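Lmo2184 protein (PDB 5JOQ) probably binds heme at the cell surface as the lipid-anchored, substrate-binding component of an iron-uptake ABC transporter. Local coordinates at residues S159-K163 and K164-T168; M173-P176 and G177-L180; G196-N199 and V200-Q204; D240-F243 and K244-D247. All coordinates share one frame; numbering follows the deposited sequence. Where two conformers were deposited one is given.

Interaction 1 (S159-K163 and K164-T168)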
loop_
_atom_site.group_PDB
_atom_site.type_symbol
_atom_site.label_atom_id
_atom_site.label_comp_id
_atom_site.label_asym_id
_atom_site.label_seq_id
_atom_site.Cartn_x
_atom_site.Cartn_y
_atom_site.Cartn_z
ATOM N N SER A 159 -27.599 23.564 6.537
ATOM C CA SER A 159 -27.970 24.884 6.986
ATOM C C SER A 159 -26.766 25.841 6.968
ATOM O O SER A 159 -26.861 26.953 6.532
ATOM C CB SER A 159 -28.552 24.796 8.396
ATOM O OG SER A 159 -28.759 26.070 8.929
ATOM N N ASN A 160 -25.623 25.357 7.415
ATOM C CA ASN A 160 -24.406 26.138 7.475
ATOM C C ASN A 160 -23.970 26.656 6.113
ATOM O O ASN A 160 -23.538 27.767 6.002
ATOM C CB ASN A 160 -23.244 25.268 7.952
ATOM C CG ASN A 160 -23.223 25.027 9.440
ATOM O OD1 ASN A 160 -23.957 25.624 10.200
ATOM N ND2 ASN A 160 -22.350 24.131 9.854
ATOM N N VAL A 161 -24.064 25.833 5.084
ATOM C CA VAL A 161 -23.617 26.225 3.756
ATOM C C VAL A 161 -24.653 26.800 2.806
ATOM O O VAL A 161 -24.332 27.236 1.730
ATOM C CB VAL A 161 -23.014 25.000 3.044
ATOM C CG1 VAL A 161 -21.966 24.345 3.909
ATOM C CG2 VAL A 161 -24.097 24.003 2.699
ATOM N N ALA A 162 -25.902 26.832 3.228
ATOM C CA ALA A 162 -26.965 27.231 2.332
ATOM C C ALA A 162 -26.808 28.584 1.674
ATOM O O ALA A 162 -27.145 28.726 0.534
ATOM C CB ALA A 162 -28.303 27.160 3.034
ATOM N N LYS A 163 -26.319 29.568 2.385
ATOM C CA LYS A 163 -26.188 30.897 1.794
ATOM C C LYS A 163 -24.769 31.220 1.339
ATOM O O LYS A 163 -24.503 32.360 0.941
ATOM C CB LYS A 163 -26.673 31.976 2.779
ATOM C CG LYS A 163 -28.174 31.849 3.104
ATOM C CD LYS A 163 -28.621 32.795 4.222
ATOM C CE LYS A 163 -30.086 32.527 4.596
ATOM N NZ LYS A 163 -30.634 33.446 5.651
ATOM N N LYS A 164 -23.851 30.267 1.406
ATOM C CA LYS A 164 -22.496 30.512 0.940
ATOM C C LYS A 164 -22.413 30.429 -0.580
ATOM O O LYS A 164 -23.182 29.714 -1.234
ATOM C CB LYS A 164 -21.524 29.513 1.564
ATOM C CG LYS A 164 -21.386 29.663 3.090
ATOM C CD LYS A 164 -20.495 28.537 3.610
ATOM C CE LYS A 164 -19.602 29.023 4.745
ATOM N NZ LYS A 164 -20.352 29.406 5.944
ATOM N N LYS A 165 -21.466 31.175 -1.150
ATOM C CA LYS A 165 -21.147 30.995 -2.555
ATOM C C LYS A 165 -20.457 29.654 -2.730
ATOM O O LYS A 165 -19.587 29.284 -1.937
ATOM C CB LYS A 165 -20.251 32.130 -3.064
ATOM C CG LYS A 165 -21.009 33.426 -3.246
ATOM C CD LYS A 165 -20.202 34.438 -4.051
ATOM C CE LYS A 165 -21.017 35.702 -4.336
ATOM N NZ LYS A 165 -20.293 36.655 -5.241
ATOM N N LYS A 166 -20.853 28.911 -3.788
ATOM C CA LYS A 166 -20.462 27.506 -3.882
ATOM C C LYS A 166 -19.296 27.339 -4.836
ATOM O O LYS A 166 -19.345 27.871 -5.953
ATOM C CB LYS A 166 -21.638 26.664 -4.364
ATOM C CG LYS A 166 -22.890 26.782 -3.425
ATOM C CD LYS A 166 -22.528 26.516 -1.944
ATOM C CE LYS A 166 -23.800 26.272 -1.095
ATOM N NZ LYS A 166 -24.758 27.445 -1.083
ATOM N N PRO A 167 -18.279 26.588 -4.455
ATOM C CA PRO A 167 -17.174 26.332 -5.378
ATOM C C PRO A 167 -17.472 25.163 -6.321
ATOM O O PRO A 167 -18.249 24.309 -5.967
ATOM C CB PRO A 167 -16.060 25.900 -4.446
ATOM C CG PRO A 167 -16.773 25.172 -3.374
ATOM C CD PRO A 167 -18.083 25.866 -3.191
ATOM N N THR A 168 -16.859 25.130 -7.492
ATOM C CA THR A 168 -17.006 24.004 -8.390
ATOM C C THR A 168 -15.910 23.010 -7.932
ATOM O O THR A 168 -14.833 23.421 -7.544
ATOM C CB THR A 168 -16.815 24.396 -9.856
ATOM O OG1 THR A 168 -15.561 25.045 -9.998
ATOM C CG2 THR A 168 -17.933 25.329 -10.314
#

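Interaction 2 (M173-P176 and G177-L180)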
loop_
_atom_site.group_PDB
_atom_site.type_symbol
_atom_site.label_atom_id
_atom_site.label_comp_id
_atom_site.label_asym_id
_atom_site.label_seq_id
_atom_site.Cartn_x
_atom_site.Cartn_y
_atom_site.Cartn_z
ATOM N N MET A 173 -10.499 9.698 -7.951
ATOM C CA MET A 173 -10.235 8.513 -7.150
ATOM C C MET A 173 -9.187 7.683 -7.886
ATOM O O MET A 173 -9.388 7.355 -9.052
ATOM C CB MET A 173 -11.528 7.670 -6.963
ATOM C CG MET A 173 -11.306 6.435 -6.183
ATOM S SD MET A 173 -12.772 5.384 -6.048
ATOM C CE MET A 173 -13.017 4.713 -7.703
ATOM N N GLY A 174 -8.107 7.306 -7.213
ATOM C CA GLY A 174 -7.174 6.385 -7.851
ATOM C C GLY A 174 -5.721 6.770 -7.639
ATOM O O GLY A 174 -5.393 7.392 -6.620
ATOM N N VAL A 175 -4.861 6.442 -8.607
ATOM C CA VAL A 175 -3.420 6.665 -8.531
ATOM C C VAL A 175 -2.961 7.303 -9.839
ATOM O O VAL A 175 -3.676 7.274 -10.858
ATOM C CB VAL A 175 -2.649 5.348 -8.248
ATOM C CG1 VAL A 175 -3.199 4.668 -6.990
ATOM C CG2 VAL A 175 -2.750 4.406 -9.418
ATOM N N PRO A 176 -1.754 7.881 -9.848
ATOM C CA PRO A 176 -1.283 8.602 -11.036
ATOM C C PRO A 176 -1.453 7.772 -12.295
ATOM O O PRO A 176 -1.215 6.565 -12.296
ATOM C CB PRO A 176 0.202 8.860 -10.727
ATOM C CG PRO A 176 0.251 8.934 -9.241
ATOM C CD PRO A 176 -0.765 7.917 -8.757
ATOM N N GLY A 177 -1.915 8.423 -13.366
ATOM C CA GLY A 177 -2.147 7.748 -14.635
ATOM C C GLY A 177 -3.486 7.060 -14.772
ATOM O O GLY A 177 -3.906 6.771 -15.899
ATOM N N SER A 178 -4.204 6.806 -13.671
ATOM C CA SER A 178 -5.463 6.069 -13.789
ATOM C C SER A 178 -6.590 6.675 -12.948
ATOM O O SER A 178 -7.536 5.966 -12.588
ATOM C CB SER A 178 -5.265 4.594 -13.410
ATOM O OG SER A 178 -4.579 4.473 -12.169
ATOM N N TYR A 179 -6.533 7.981 -12.653
ATOM C CA TYR A 179 -7.565 8.615 -11.830
ATOM C C TYR A 179 -8.927 8.474 -12.495
ATOM O O TYR A 179 -9.065 8.748 -13.693
ATOM C CB TYR A 179 -7.277 10.101 -11.641
ATOM C CG TYR A 179 -6.060 10.375 -10.803
ATOM C CD1 TYR A 179 -6.043 10.048 -9.449
ATOM C CD2 TYR A 179 -4.931 10.980 -11.367
ATOM C CE1 TYR A 179 -4.915 10.320 -8.662
ATOM C CE2 TYR A 179 -3.821 11.272 -10.590
ATOM C CZ TYR A 179 -3.804 10.918 -9.246
ATOM O OH TYR A 179 -2.696 11.181 -8.476
ATOM N N LEU A 180 -9.930 8.076 -11.709
ATOM C CA LEU A 180 -11.331 8.135 -12.113
ATOM C C LEU A 180 -11.964 9.445 -11.646
ATOM O O LEU A 180 -11.666 9.931 -10.557
ATOM C CB LEU A 180 -12.124 6.983 -11.491
ATOM C CG LEU A 180 -11.711 5.597 -12.016
ATOM C CD1 LEU A 180 -12.372 4.515 -11.179
ATOM C CD2 LEU A 180 -12.158 5.446 -13.465
HETATM O O HOH W 1 -1.697 4.490 -13.759
#

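Interaction 3 (G196-N199 and V200-Q204)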
loop_
_atom_site.group_PDB
_atom_site.type_symbol
_atom_site.label_atom_id
_atom_site.label_comp_id
_atom_site.label_asym_id
_atom_site.label_seq_id
_atom_site.Cartn_x
_atom_site.Cartn_y
_atom_site.Cartn_z
ATOM N N GLY A 196 -22.438 21.449 -0.333
ATOM C CA GLY A 196 -22.679 22.615 -1.156
ATOM C C GLY A 196 -21.796 22.713 -2.385
ATOM O O GLY A 196 -22.021 23.601 -3.209
ATOM N N GLY A 197 -20.830 21.812 -2.548
ATOM C CA GLY A 197 -19.974 21.855 -3.724
ATOM C C GLY A 197 -20.750 21.529 -4.993
ATOM O O GLY A 197 -21.666 20.725 -4.987
ATOM N N GLU A 198 -20.355 22.155 -6.109
ATOM C CA GLU A 198 -20.930 21.890 -7.429
ATOM C C GLU A 198 -19.954 21.045 -8.254
ATOM O O GLU A 198 -18.923 21.543 -8.708
ATOM C CB GLU A 198 -21.241 23.209 -8.144
ATOM C CG GLU A 198 -21.723 23.033 -9.568
ATOM C CD GLU A 198 -21.894 24.377 -10.308
ATOM O OE1 GLU A 198 -22.030 25.437 -9.640
ATOM O OE2 GLU A 198 -21.875 24.367 -11.556
ATOM N N ASN A 199 -20.293 19.771 -8.472
ATOM C CA ASN A 199 -19.415 18.861 -9.211
ATOM C C ASN A 199 -19.249 19.409 -10.622
ATOM O O ASN A 199 -20.228 19.843 -11.245
ATOM C CB ASN A 199 -20.057 17.462 -9.239
ATOM C CG ASN A 199 -19.046 16.349 -9.500
ATOM O OD1 ASN A 199 -18.236 16.446 -10.421
ATOM N ND2 ASN A 199 -19.077 15.311 -8.675
ATOM N N VAL A 200 -18.016 19.416 -11.140
ATOM C CA VAL A 200 -17.859 19.851 -12.524
ATOM C C VAL A 200 -18.502 18.872 -13.491
ATOM O O VAL A 200 -18.733 19.233 -14.647
ATOM C CB VAL A 200 -16.379 20.052 -12.940
ATOM C CG1 VAL A 200 -15.813 21.286 -12.272
ATOM C CG2 VAL A 200 -15.522 18.782 -12.650
ATOM N N ILE A 201 -18.753 17.636 -13.071
ATOM C CA ILE A 201 -19.397 16.621 -13.914
ATOM C C ILE A 201 -20.870 16.624 -13.605
ATOM O O ILE A 201 -21.258 16.519 -12.439
ATOM C CB ILE A 201 -18.817 15.207 -13.676
ATOM C CG1 ILE A 201 -17.338 15.189 -13.965
ATOM C CG2 ILE A 201 -19.492 14.216 -14.599
ATOM C CD1 ILE A 201 -17.019 15.620 -15.396
ATOM N N LYS A 202 -21.702 16.751 -14.638
ATOM C CA LYS A 202 -23.135 16.813 -14.435
ATOM C C LYS A 202 -23.840 15.875 -15.392
ATOM O O LYS A 202 -23.335 15.555 -16.466
ATOM C CB LYS A 202 -23.672 18.239 -14.639
ATOM C CG LYS A 202 -23.099 19.222 -13.655
ATOM C CD LYS A 202 -23.598 20.629 -13.924
ATOM C CE LYS A 202 -22.855 21.643 -13.037
ATOM N NZ LYS A 202 -21.355 21.639 -13.250
ATOM N N ASP A 203 -25.060 15.534 -15.038
ATOM C CA ASP A 203 -25.904 14.769 -15.911
ATOM C C ASP A 203 -25.242 13.499 -16.432
ATOM O O ASP A 203 -25.271 13.198 -17.604
ATOM C CB ASP A 203 -26.465 15.683 -17.013
ATOM C CG ASP A 203 -27.012 17.024 -16.458
ATOM O OD1 ASP A 203 -27.598 17.062 -15.365
ATOM O OD2 ASP A 203 -26.855 18.059 -17.120
ATOM N N GLN A 204 -24.637 12.775 -15.507
ATOM C CA GLN A 204 -23.988 11.513 -15.768
ATOM C C GLN A 204 -24.897 10.458 -15.174
ATOM O O GLN A 204 -25.850 10.779 -14.420
ATOM C CB GLN A 204 -22.657 11.403 -15.082
ATOM C CG GLN A 204 -21.616 12.335 -15.612
ATOM C CD GLN A 204 -21.548 12.340 -17.107
ATOM O OE1 GLN A 204 -21.334 11.328 -17.730
ATOM N NE2 GLN A 204 -21.759 13.489 -17.687
#

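Interaction 4 (D240-F243 and K244-D247)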
loop_
_atom_site.group_PDB
_atom_site.type_symbol
_atom_site.label_atom_id
_atom_site.label_comp_id
_atom_site.label_asym_id
_atom_site.label_seq_id
_atom_site.Cartn_x
_atom_site.Cartn_y
_atom_site.Cartn_z
ATOM N N ASP A 240 1.127 13.258 -4.586
ATOM C CA ASP A 240 0.905 14.712 -4.584
ATOM C C ASP A 240 2.040 15.416 -5.306
ATOM O O ASP A 240 1.812 16.326 -6.121
ATOM C CB ASP A 240 0.771 15.234 -3.144
ATOM C CG ASP A 240 0.729 16.782 -3.079
ATOM O OD1 ASP A 240 -0.212 17.372 -3.640
ATOM O OD2 ASP A 240 1.682 17.376 -2.522
ATOM N N GLU A 241 3.292 15.036 -4.996
ATOM C CA GLU A 241 4.415 15.628 -5.717
ATOM C C GLU A 241 4.345 15.323 -7.215
ATOM O O GLU A 241 4.734 16.153 -8.037
ATOM C CB GLU A 241 5.762 15.120 -5.175
ATOM C CG GLU A 241 6.011 15.394 -3.728
ATOM C CD GLU A 241 6.231 16.866 -3.391
ATOM O OE1 GLU A 241 6.526 17.717 -4.265
ATOM O OE2 GLU A 241 6.136 17.155 -2.194
ATOM N N GLU A 242 3.898 14.124 -7.585
ATOM C CA GLU A 242 3.863 13.787 -9.004
ATOM C C GLU A 242 2.812 14.621 -9.742
ATOM O O GLU A 242 3.065 15.129 -10.844
ATOM C CB GLU A 242 3.582 12.287 -9.175
ATOM C CG GLU A 242 3.867 11.802 -10.633
ATOM C CD GLU A 242 2.786 12.211 -11.680
ATOM O OE1 GLU A 242 1.585 12.299 -11.343
ATOM O OE2 GLU A 242 3.163 12.422 -12.862
ATOM N N PHE A 243 1.653 14.808 -9.118
ATOM C CA PHE A 243 0.551 15.573 -9.721
ATOM C C PHE A 243 1.003 16.964 -10.149
ATOM O O PHE A 243 0.701 17.407 -11.273
ATOM C CB PHE A 243 -0.590 15.651 -8.695
ATOM C CG PHE A 243 -1.987 15.917 -9.262
ATOM C CD1 PHE A 243 -2.823 14.846 -9.626
ATOM C CD2 PHE A 243 -2.498 17.203 -9.297
ATOM C CE1 PHE A 243 -4.159 15.087 -10.084
ATOM C CE2 PHE A 243 -3.825 17.458 -9.734
ATOM C CZ PHE A 243 -4.641 16.405 -10.133
ATOM N N LYS A 244 1.774 17.654 -9.280
ATOM C CA LYS A 244 2.248 19.013 -9.534
ATOM C C LYS A 244 3.226 19.117 -10.699
ATOM O O LYS A 244 3.433 20.227 -11.214
ATOM C CB LYS A 244 2.947 19.584 -8.278
ATOM C CG LYS A 244 2.041 19.679 -7.052
ATOM C CD LYS A 244 2.757 20.331 -5.841
ATOM C CE LYS A 244 3.604 19.352 -5.048
ATOM N NZ LYS A 244 4.399 20.020 -3.953
ATOM N N THR A 245 3.911 18.033 -11.071
ATOM C CA THR A 245 4.875 18.072 -12.187
ATOM C C THR A 245 4.280 17.608 -13.504
ATOM O O THR A 245 4.959 17.673 -14.536
ATOM C CB THR A 245 6.074 17.167 -11.909
ATOM O OG1 THR A 245 5.641 15.793 -12.061
ATOM C CG2 THR A 245 6.602 17.414 -10.508
ATOM N N ASN A 246 3.056 17.111 -13.484
ATOM C CA ASN A 246 2.469 16.406 -14.610
ATOM C C ASN A 246 1.796 17.403 -15.548
ATOM O O ASN A 246 0.831 18.066 -15.152
ATOM C CB ASN A 246 1.454 15.399 -14.063
ATOM C CG ASN A 246 0.987 14.419 -15.102
ATOM O OD1 ASN A 246 0.918 14.738 -16.305
ATOM N ND2 ASN A 246 0.634 13.208 -14.643
ATOM N N ASP A 247 2.263 17.485 -16.799
ATOM C CA ASP A 247 1.604 18.378 -17.763
ATOM C C ASP A 247 0.099 18.172 -17.797
ATOM O O ASP A 247 -0.654 19.111 -18.072
ATOM C CB ASP A 247 2.162 18.157 -19.159
ATOM C CG ASP A 247 3.556 18.770 -19.320
ATOM O OD1 ASP A 247 3.846 19.786 -18.657
ATOM O OD2 ASP A 247 4.325 18.245 -20.100
HETATM O O HOH W 2 1.709 20.013 -1.793
HETATM O O HOH W 3 5.345 19.299 -1.172
HETATM O O HOH W 4 5.216 13.646 -13.909
#

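Interaction 1 (S159-K163 and K164-T168)
Lys-166 folds back over the C-terminal end of helix 140-161, its CE lying 3.0 Å from Val-161 O and its ammonium group set among three main-chain carbonyls. Lys-164 O accepts from Lys-166 NZ at 2.8 Å, the donor tilted 15° from that carbonyl's plane. The bonds from Lys-166 NZ to Val-161 O (2.9 Å) and Ala-162 O (3.2 Å) are weak in geometry. Lysine suits the place because the last carbonyls of a helix point along its axis past the end and lack the usual i+4 donors, and the helix dipole probably favours a positive charge there. Reaching back takes two bends, one at chi2 (-52°) and one at chi4. The backbone itself reverses in a type I beta turn from Val-161 to Lys-164, closed by Lys-164 N to Val-161 O at 3.1 Å. In this solute-binding family a long helix of this kind spans the two lobes, and here the turn and the loop after it lead from helix 140-161 to strand 168-173. Lys-164 lies along another side of the helix end: its CD rests 3.9 Å from Val-161 CA, while the side chain also touches Tyr-288. Val-161, the buried residue of the turn, presses its branched side chain against Glu-284 and Tyr-288 of helix 276-288. Lys-165 points away, its side chain near a bound citrate.

Interaction 2 (M173-P176 and G177-L180)
A bend at chi3 of Met-173 (70°) brings its CE to Leu-180 CD1, 3.5 Å away. Chi1 of Tyr-179 (-68°) sets its CG opposite the carbonyl carbon and carries the ring back across the other arm, where Val-175 O stands 3.7 Å above the centre of one ring face. The phenol end continues to the proline: Tyr-179 OH lies 3.8 Å from Pro-176 CG. These contacts belong to a beta hairpin joining strands 168-173 and 180-182, with Tyr-179 and Pro-176 toward its turn. Met-173 and Leu-180 form an antiparallel hydrogen-bonded pair, which puts both side chains on one face of the sheet, side by side; Met-173 N reaches Leu-180 O at 2.9 Å and Leu-180 N reaches Met-173 O at 2.8 Å. Beyond it a type II turn runs from Val-175 to Ser-178, closed by Ser-178 N on Val-175 O (2.9 Å). Pro-176 has the phi that the second position needs, and Gly-177 accepts the positive phi of the third (85°), where a CB would clash with Pro-176 O. A water donates to Pro-176 O. Met-173 and Val-175 also pack against Met-238 and Phe-239 of the second subunit.

Interaction 3 (G196-N199 and V200-Q204)
The amide of Asn-199 and the carboxylate of Glu-198 are the flat groups that meet the other segment, each met across the contact at one oxygen. Asn-199 OD1 takes the N-H of Ile-201 at 3.0 Å, a fairly straight bond whose donor is tilted 29° from the plane of the amide C=O. The other end of the amide, ND2, donates to Val-182 O on strand 180-182, so both ends hold its rotation. Glu-198 is approached at OE2, where Lys-202 CE and Lys-202 NZ both lie 3.3 Å off, the latter in a salt bridge whose hydrogen bond is weak. The OD1 to N(i+2) link makes Asn-199 the head of an Asx turn, which bends the chain as it leaves strand 198-199. Asparagine fits because its short side chain can mimic a backbone carbonyl. Just upstream, Gly-196 uses positive phi to end helix 187-194 in a Schellman motif. Lys-202 runs extended until chi4 (59°), which turns NZ onto Asn-199 O, 2.9 Å away and in the carbonyl plane. Asn-199 thus accepts through both its side chain and its backbone. Val-200, branched and apolar, faces inward onto Leu-170 and Leu-216, while Gln-204 NE2 reaches back to Lys-202 O at 2.9 Å.

Interaction 4 (D240-F243 and K244-D247)
Glu-241 and Lys-244, three residues apart near the end of helix 233-245, lie side by side on one helical face, and Lys-244 NZ bridges to Glu-241 OE1 at 3.2 Å, coming from above the carboxylate plane. A water links Lys-244 NZ to Glu-241 OE2, and another, held more weakly by the lysine, links it to Asp-240 OD2. Lys-244 NZ stays 4.1 Å from Asp-240 OD2, too far for a bridge; Asp-240 is bound chiefly by salt bridges to Arg-226 and Lys-237, which, with Lys-244 nearby, probably favour its ionised form.

Among aromatic and packing contacts, chi1 of Phe-243 (-158°) sends its ring off the helix, where it stacks on Trp-249 and makes a cation-pi contact with Arg-226, while Glu-242 and Thr-245 pack on Ser-178 and Leu-180 of the third subunit.

In the backbone, Lys-244 N to Asp-240 O is weak at 3.4 Å, and the bonding then shifts to i-3, Asn-246 N reaching Phe-243 O at 3.2 Å. Asn-246 is also the N-cap of the short helix 247-250 that follows, its OD1 accepting from Ile-248 N. Threonine suits a helix end because its hydroxyl can bond back to the preceding turn: Glu-242 O is gripped twice, by Thr-245 N at 3.0 Å and by Thr-245 OG1 at 2.9 Å.

Overall arrangement
The four contacts fall into two touching pairs on one lobe. Interactions 1 and 3, with centres about 14 Å apart, meet where the loop after helix 140-161 enters strand 168-173: Pro-167 O and Glu-198 N are 3.0 Å apart, a probable hydrogen bond, and Lys-166 CD packs on Gly-196 O. Interactions 2 and 4, with centres about 12 Å apart, touch through their aromatic rings, Tyr-179 CE2 lying 3.8 Å from Phe-243 CD1. Strand 168-173 ties the pairs together, since interaction 1 leads into it and interaction 2 leaves it, their centres about 28 Å apart. Only interactions 2 and 4 touch neighbouring subunits of the three-chain assembly.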